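Local atomic coordinates of Ent-copalyl diphosphate synthase (Streptomyces platensis, PDB entry 5BP8), a protein that belongs to the class II terpene cyclases, largely helical proteins related to the squalene-hopene cyclases and built around alpha-alpha barrel domains. Residues 33-37 with 252-256; 219-225 with 241-245. All coordinates share one frame; numbering follows the deposited sequence. Where two conformers were deposited one is given.

Contact 1 (33-37 with 252-256)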
ATOM      1  N   ASP A  33       0.524   3.017 -11.902  1.00 15.44           N
ATOM      2  CA  ASP A  33       0.329   1.889 -12.809  1.00 16.25           C
ATOM      3  C   ASP A  33      -0.557   2.291 -13.981  1.00 15.47           C
ATOM      4  O   ASP A  33      -0.457   1.720 -15.058  1.00 16.40           O
ATOM      5  CB  ASP A  33      -0.280   0.634 -12.146  1.00 17.20           C
ATOM      6  CG  ASP A  33       0.770  -0.398 -11.735  1.00 18.29           C
ATOM      7  OD1 ASP A  33       1.776  -0.030 -11.095  1.00 21.09           O
ATOM      8  OD2 ASP A  33       0.570  -1.598 -11.986  1.00 18.76           O
ATOM      9  N   THR A  34      -1.463   3.227 -13.776  1.00 14.84           N
ATOM     10  CA  THR A  34      -2.290   3.678 -14.875  1.00 15.55           C
ATOM     11  C   THR A  34      -1.394   4.217 -15.997  1.00 15.60           C
ATOM     12  O   THR A  34      -1.588   3.884 -17.206  1.00 16.29           O
ATOM     13  CB  THR A  34      -3.303   4.746 -14.379  1.00 15.78           C
ATOM     14  OG1 THR A  34      -4.174   4.168 -13.400  1.00 15.98           O
ATOM     15  CG2 THR A  34      -4.114   5.266 -15.514  1.00 15.83           C
ATOM     16  N   ALA A  35      -0.411   5.034 -15.611  1.00 15.54           N
ATOM     17  CA  ALA A  35       0.580   5.532 -16.556  1.00 15.77           C
ATOM     18  C   ALA A  35       1.452   4.400 -17.145  1.00 15.98           C
ATOM     19  O   ALA A  35       1.724   4.379 -18.363  1.00 15.20           O
ATOM     20  CB  ALA A  35       1.445   6.593 -15.906  1.00 15.87           C
ATOM     21  N   ARG A  36       1.881   3.457 -16.302  1.00 14.93           N
ATOM     22  CA  ARG A  36       2.641   2.323 -16.813  1.00 15.67           C
ATOM     23  C   ARG A  36       1.861   1.582 -17.924  1.00 15.81           C
ATOM     24  O   ARG A  36       2.474   1.187 -18.932  1.00 15.35           O
ATOM     25  CB  ARG A  36       3.077   1.349 -15.721  1.00 15.80           C
ATOM     26  CG  ARG A  36       4.160   1.860 -14.755  1.00 16.01           C
ATOM     27  CD  ARG A  36       5.480   2.272 -15.419  1.00 16.69           C
ATOM     28  NE  ARG A  36       5.347   3.608 -15.983  1.00 16.45           N
ATOM     29  CZ  ARG A  36       5.814   3.998 -17.160  1.00 17.15           C
ATOM     30  NH1 ARG A  36       5.517   5.229 -17.594  1.00 16.66           N
ATOM     31  NH2 ARG A  36       6.596   3.209 -17.893  1.00 17.39           N
ATOM     32  N   LEU A  37       0.547   1.387 -17.754  1.00 15.58           N
ATOM     33  CA  LEU A  37      -0.218   0.709 -18.790  1.00 15.68           C
ATOM     34  C   LEU A  37      -0.326   1.502 -20.062  1.00 16.48           C
ATOM     35  O   LEU A  37      -0.331   0.919 -21.169  1.00 17.39           O
ATOM     36  CB  LEU A  37      -1.592   0.264 -18.273  1.00 16.52           C
ATOM     37  CG  LEU A  37      -1.580  -0.816 -17.179  1.00 17.00           C
ATOM     38  CD1 LEU A  37      -2.994  -1.308 -16.917  1.00 18.10           C
ATOM     39  CD2 LEU A  37      -0.665  -1.968 -17.534  1.00 18.55           C
ATOM     40  N   PRO A 252      -8.506   3.084 -15.495  1.00 17.87           N
ATOM     41  CA  PRO A 252      -7.419   3.221 -14.518  1.00 18.11           C
ATOM     42  C   PRO A 252      -7.258   1.975 -13.650  1.00 17.97           C
ATOM     43  O   PRO A 252      -8.211   1.172 -13.522  1.00 17.84           O
ATOM     44  CB  PRO A 252      -7.838   4.437 -13.682  1.00 18.68           C
ATOM     45  CG  PRO A 252      -8.872   5.152 -14.485  1.00 19.11           C
ATOM     46  CD  PRO A 252      -9.551   4.107 -15.309  1.00 19.03           C
ATOM     47  N   VAL A 253      -6.064   1.798 -13.079  1.00 17.12           N
ATOM     48  CA  VAL A 253      -5.733   0.572 -12.352  1.00 16.63           C
ATOM     49  C   VAL A 253      -4.960   0.910 -11.071  1.00 16.13           C
ATOM     50  O   VAL A 253      -4.262   1.935 -11.021  1.00 15.26           O
ATOM     51  CB  VAL A 253      -4.923  -0.385 -13.233  1.00 16.48           C
ATOM     52  CG1 VAL A 253      -5.761  -0.859 -14.430  1.00 17.04           C
ATOM     53  CG2 VAL A 253      -3.645   0.272 -13.727  1.00 16.54           C
ATOM     54  N   PRO A 254      -5.086   0.052 -10.051  1.00 16.10           N
ATOM     55  CA  PRO A 254      -4.249   0.129  -8.862  1.00 15.57           C
ATOM     56  C   PRO A 254      -2.851  -0.441  -9.158  1.00 15.82           C
ATOM     57  O   PRO A 254      -2.648  -1.107 -10.178  1.00 15.37           O
ATOM     58  CB  PRO A 254      -4.967  -0.784  -7.896  1.00 15.54           C
ATOM     59  CG  PRO A 254      -5.522  -1.860  -8.780  1.00 16.24           C
ATOM     60  CD  PRO A 254      -6.015  -1.092  -9.974  1.00 16.00           C
ATOM     61  N   SER A 255      -1.912  -0.231  -8.248  1.00 14.76           N
ATOM     62  CA  SER A 255      -0.540  -0.738  -8.407  1.00 14.82           C
ATOM     63  C   SER A 255      -0.341  -2.149  -7.826  1.00 15.23           C
ATOM     64  O   SER A 255       0.682  -2.799  -8.069  1.00 14.68           O
ATOM     65  CB  SER A 255       0.453   0.240  -7.772  1.00 15.58           C
ATOM     66  OG  SER A 255       0.362   0.237  -6.346  1.00 16.36           O
ATOM     67  N   ILE A 256      -1.314  -2.594  -7.032  1.00 16.12           N
ATOM     68  CA  ILE A 256      -1.284  -3.904  -6.409  1.00 16.88           C
ATOM     69  C   ILE A 256      -2.694  -4.462  -6.390  1.00 16.35           C
ATOM     70  O   ILE A 256      -3.631  -3.787  -5.928  1.00 15.59           O
ATOM     71  CB  ILE A 256      -0.637  -3.864  -4.992  1.00 17.45           C
ATOM     72  CG1 ILE A 256      -0.563  -5.269  -4.396  1.00 19.19           C
ATOM     73  CG2 ILE A 256      -1.346  -2.893  -4.080  1.00 18.16           C
ATOM     74  CD1 ILE A 256       0.282  -5.344  -3.133  1.00 21.00           C
TER
HETATM   75  O   HOH W   1       2.736  -2.137  -9.787  1.00 16.84           O
HETATM   76  O   HOH W   2      -1.466   2.641  -9.933  1.00 20.14           O

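Contact 2 (219-225 with 241-245)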
ATOM      1  N   CYS A 219       1.405  -9.683  -8.610  1.00 15.95           N
ATOM      2  CA  CYS A 219       0.191  -8.894  -8.361  1.00 16.45           C
ATOM      3  C   CYS A 219       0.296  -7.410  -8.786  1.00 16.27           C
ATOM      4  O   CYS A 219      -0.283  -6.530  -8.120  1.00 15.85           O
ATOM      5  CB  CYS A 219      -0.245  -8.983  -6.885  1.00 16.62           C
ATOM      6  SG  CYS A 219      -0.716 -10.666  -6.370  1.00 17.62           S
ATOM      7  N   SER A 220       1.003  -7.156  -9.901  1.00 15.01           N
ATOM      8  CA  SER A 220       1.197  -5.823 -10.447  1.00 15.27           C
ATOM      9  C   SER A 220       0.702  -5.764 -11.873  1.00 15.10           C
ATOM     10  O   SER A 220       1.222  -6.496 -12.729  1.00 15.59           O
ATOM     11  CB  SER A 220       2.684  -5.487 -10.514  1.00 15.74           C
ATOM     12  OG  SER A 220       2.888  -4.299 -11.273  1.00 16.35           O
ATOM     13  N   PRO A 221      -0.228  -4.860 -12.168  1.00 15.10           N
ATOM     14  CA  PRO A 221      -0.572  -4.717 -13.593  1.00 15.23           C
ATOM     15  C   PRO A 221       0.623  -4.288 -14.451  1.00 15.52           C
ATOM     16  O   PRO A 221       0.814  -4.810 -15.565  1.00 15.76           O
ATOM     17  CB  PRO A 221      -1.666  -3.643 -13.566  1.00 15.31           C
ATOM     18  CG  PRO A 221      -2.287  -3.811 -12.248  1.00 15.52           C
ATOM     19  CD  PRO A 221      -1.152  -4.095 -11.310  1.00 15.35           C
ATOM     20  N   ALA A 222       1.422  -3.334 -13.976  1.00 15.16           N
ATOM     21  CA  ALA A 222       2.588  -2.879 -14.742  1.00 15.58           C
ATOM     22  C   ALA A 222       3.597  -4.027 -15.011  1.00 16.14           C
ATOM     23  O   ALA A 222       4.086  -4.173 -16.121  1.00 15.09           O
ATOM     24  CB  ALA A 222       3.299  -1.731 -14.014  1.00 16.59           C
ATOM     25  N   ALA A 223       3.921  -4.798 -13.977  1.00 15.88           N
ATOM     26  CA  ALA A 223       4.895  -5.894 -14.126  1.00 16.73           C
ATOM     27  C   ALA A 223       4.359  -6.923 -15.122  1.00 16.60           C
ATOM     28  O   ALA A 223       5.123  -7.498 -15.913  1.00 17.25           O
ATOM     29  CB  ALA A 223       5.175  -6.547 -12.776  1.00 16.05           C
ATOM     30  N   THR A 224       3.042  -7.164 -15.068  1.00 16.19           N
ATOM     31  CA  THR A 224       2.390  -8.108 -15.960  1.00 16.31           C
ATOM     32  C   THR A 224       2.479  -7.630 -17.397  1.00 16.57           C
ATOM     33  O   THR A 224       2.744  -8.430 -18.312  1.00 17.10           O
ATOM     34  CB  THR A 224       0.913  -8.375 -15.567  1.00 16.40           C
ATOM     35  OG1 THR A 224       0.826  -8.766 -14.177  1.00 16.05           O
ATOM     36  CG2 THR A 224       0.311  -9.473 -16.425  1.00 16.72           C
ATOM     37  N   ALA A 225       2.285  -6.334 -17.612  1.00 16.11           N
ATOM     38  CA  ALA A 225       2.425  -5.756 -18.943  1.00 16.42           C
ATOM     39  C   ALA A 225       3.857  -5.939 -19.467  1.00 16.43           C
ATOM     40  O   ALA A 225       4.061  -6.216 -20.641  1.00 16.90           O
ATOM     41  CB  ALA A 225       2.045  -4.278 -18.920  1.00 16.06           C
ATOM     42  N   TYR A 241      -6.048 -11.053 -16.870  1.00 18.35           N
ATOM     43  CA  TYR A 241      -5.858 -10.284 -15.627  1.00 18.55           C
ATOM     44  C   TYR A 241      -5.899  -8.779 -15.904  1.00 18.76           C
ATOM     45  O   TYR A 241      -6.668  -8.054 -15.260  1.00 19.01           O
ATOM     46  CB  TYR A 241      -4.555 -10.693 -14.993  1.00 18.17           C
ATOM     47  CG  TYR A 241      -4.024  -9.798 -13.898  1.00 17.42           C
ATOM     48  CD1 TYR A 241      -4.524  -9.858 -12.608  1.00 17.15           C
ATOM     49  CD2 TYR A 241      -2.946  -8.939 -14.158  1.00 16.98           C
ATOM     50  CE1 TYR A 241      -3.994  -9.028 -11.585  1.00 16.91           C
ATOM     51  CE2 TYR A 241      -2.409  -8.152 -13.161  1.00 17.60           C
ATOM     52  CZ  TYR A 241      -2.924  -8.191 -11.895  1.00 16.84           C
ATOM     53  OH  TYR A 241      -2.326  -7.409 -10.935  1.00 17.69           O
ATOM     54  N   LEU A 242      -5.110  -8.309 -16.873  1.00 19.65           N
ATOM     55  CA  LEU A 242      -5.091  -6.876 -17.216  1.00 19.61           C
ATOM     56  C   LEU A 242      -6.474  -6.389 -17.641  1.00 21.08           C
ATOM     57  O   LEU A 242      -6.928  -5.313 -17.200  1.00 17.94           O
ATOM     58  CB  LEU A 242      -4.047  -6.574 -18.291  1.00 19.95           C
ATOM     59  CG  LEU A 242      -2.611  -6.683 -17.805  1.00 19.88           C
ATOM     60  CD1 LEU A 242      -1.633  -6.396 -18.935  1.00 20.92           C
ATOM     61  CD2 LEU A 242      -2.369  -5.733 -16.639  1.00 20.21           C
ATOM     62  N   ARG A 243      -7.160  -7.179 -18.481  1.00 20.97           N
ATOM     63  CA  ARG A 243      -8.518  -6.819 -18.892  0.60 22.12           C
ATOM     64  C   ARG A 243      -9.461  -6.708 -17.702  1.00 21.48           C
ATOM     65  O   ARG A 243     -10.221  -5.743 -17.597  1.00 21.84           O
ATOM     66  CB  ARG A 243      -9.057  -7.807 -19.935  0.60 23.05           C
ATOM     67  CG  ARG A 243      -8.324  -7.691 -21.267  0.60 24.27           C
ATOM     68  CD  ARG A 243      -8.644  -8.837 -22.226  0.60 26.71           C
ATOM     69  NE  ARG A 243      -8.184  -8.564 -23.589  0.60 28.30           N
ATOM     70  CZ  ARG A 243      -8.214  -9.434 -24.604  0.60 31.17           C
ATOM     71  NH1 ARG A 243      -8.688 -10.668 -24.449  0.60 30.30           N
ATOM     72  NH2 ARG A 243      -7.759  -9.064 -25.790  0.60 31.74           N
ATOM     73  N   ASP A 244      -9.422  -7.692 -16.820  1.00 20.99           N
ATOM     74  CA  ASP A 244     -10.312  -7.691 -15.645  1.00 22.04           C
ATOM     75  C   ASP A 244     -10.052  -6.494 -14.747  1.00 20.81           C
ATOM     76  O   ASP A 244     -10.981  -5.839 -14.264  1.00 20.34           O
ATOM     77  CB  ASP A 244     -10.155  -8.958 -14.831  1.00 22.41           C
ATOM     78  CG  ASP A 244     -10.800 -10.182 -15.484  1.00 25.31           C
ATOM     79  OD1 ASP A 244     -11.672 -10.013 -16.379  1.00 25.80           O
ATOM     80  OD2 ASP A 244     -10.416 -11.304 -15.096  1.00 24.34           O
ATOM     81  N   VAL A 245      -8.779  -6.218 -14.504  1.00 20.36           N
ATOM     82  CA  VAL A 245      -8.428  -5.153 -13.571  1.00 19.58           C
ATOM     83  C   VAL A 245      -8.882  -3.798 -14.107  1.00 19.20           C
ATOM     84  O   VAL A 245      -9.545  -3.026 -13.398  1.00 18.63           O
ATOM     85  CB  VAL A 245      -6.922  -5.165 -13.267  1.00 19.58           C
ATOM     86  CG1 VAL A 245      -6.510  -3.933 -12.476  1.00 19.76           C
ATOM     87  CG2 VAL A 245      -6.531  -6.431 -12.526  1.00 19.85           C
TER

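Contact 1 (33-37 with 252-256)
Thr-34 and Val-253 meet at the one direct hydrogen bond between these segments: the backbone N of Val-253 donates to Thr-34 OG1 at 3.0 Å, in a nearly straight approach with an N-H...O angle of 172°. With OG1 turned away from the residue's own carbonyl carbon and held beside its backbone N (chi1 -62°), the hydroxyl also bonds to Ser-30 O, just ahead of helix 31-40. A single oxygen thus accepts from the loop and donates to Ser-30, which fixes its rotation. Pro-252 packs beside this bond, its CA 3.6 Å from Thr-34 OG1.

The tightly packed apolar part lies at Val-253, whose two branches both reach Leu-37 CD1. CG2 comes within 3.6 Å of that methyl and also lies against the backbone of Asp-33 and Thr-34, so the valine is set into the side of the helix. Here an irregular connection between helices 237-249 and 260-274 is laid against helix 31-40, a helix-and-loop assembly consistent with the helical barrel architecture of this family.

Toward Asp-33 direct polar contact gives way to water bridges, although the residues remain buried. One water accepts from Asp-33 N and donates to Val-253 O at 3.1 Å; another donates to Asp-33 OD1 at 2.7 Å and to Ser-255 O at 2.8 Å. The second carboxylate oxygen, OD2, is bonded instead to Ala-222 N, while Ser-255 OG bonds to Asp-497. Between the two bridges, Asp-33 CB rests 3.5 Å from Pro-254 O, a buried carbonyl oxygen that has no polar partner in the model.

Contact 2 (219-225 with 241-245)
Helix segments 221-225 and 241-245 run roughly antiparallel, with 147° between their directions and axes 10.5 Å apart at closest approach, and their backbones come nearest where the CA atoms of Pro-221 and Leu-242 lie 6.2 Å apart. The pair belongs to an alpha-alpha hairpin, helices 221-228 and 237-249 being consecutive in the chain, as expected of the helical barrels of this family.

Leu-242 supplies the apolar centre by dividing its two methyls between successive turns of the partner helix. CD2 packs on Pro-221, 3.8 Å from its CB and near the carbonyl oxygen as well, whereas CD1 lies against Ala-225. Val-245 extends the patch along its helix: CG1 faces Pro-221 CG, and CG2 stands 3.8 Å above one face of the Tyr-241 ring, displaced toward the rim.

Tyr-241 reaches across to the start of the opposing helix because CG is anti to its backbone N (chi1 166°). Its hydroxyl arrives beside the chain at Cys-219 and Ser-220 and packs 3.5 Å from Pro-221 CD, but its polar bond is to Thr-257 O, in the loop after helix 237-249. Ring atom CE2 approaches Thr-224 OG1 to 3.4 Å, with the two side chains crossing at a slant.

The helix start that the tyrosine reaches is internally braced. Ser-220 is the N-cap, its OG accepting from Ala-223 N at 2.9 Å. Thr-224 OG1 accepts from Val-217 N, and it donates to Ser-220 O at 2.7 Å from 36° out of the carbonyl plane, while Thr-224 N reaches that same oxygen from the opposite face.

Overall arrangement
After helix 7-20 the chain enters helix 31-40, which later receives the loop 252-256 in contact 1 and so closes a long excursion with 214 residues between its segments. Contact 2 is nested inside that excursion: the chain forms helix 221-228, turns, and folds helix 237-249 back against it, leaving 15 residues between its segments, before entering the loop used by contact 1. The two contacts have centres about 8 Å apart and touch directly: besides the Asp-33 to Ala-222 bond, Pro-254 O lies 3.4 Å from Pro-221 CG and Arg-36 CB 3.5 Å from Ala-222 CB. Together they join an early helix to a later helical hairpin and the loop that follows it.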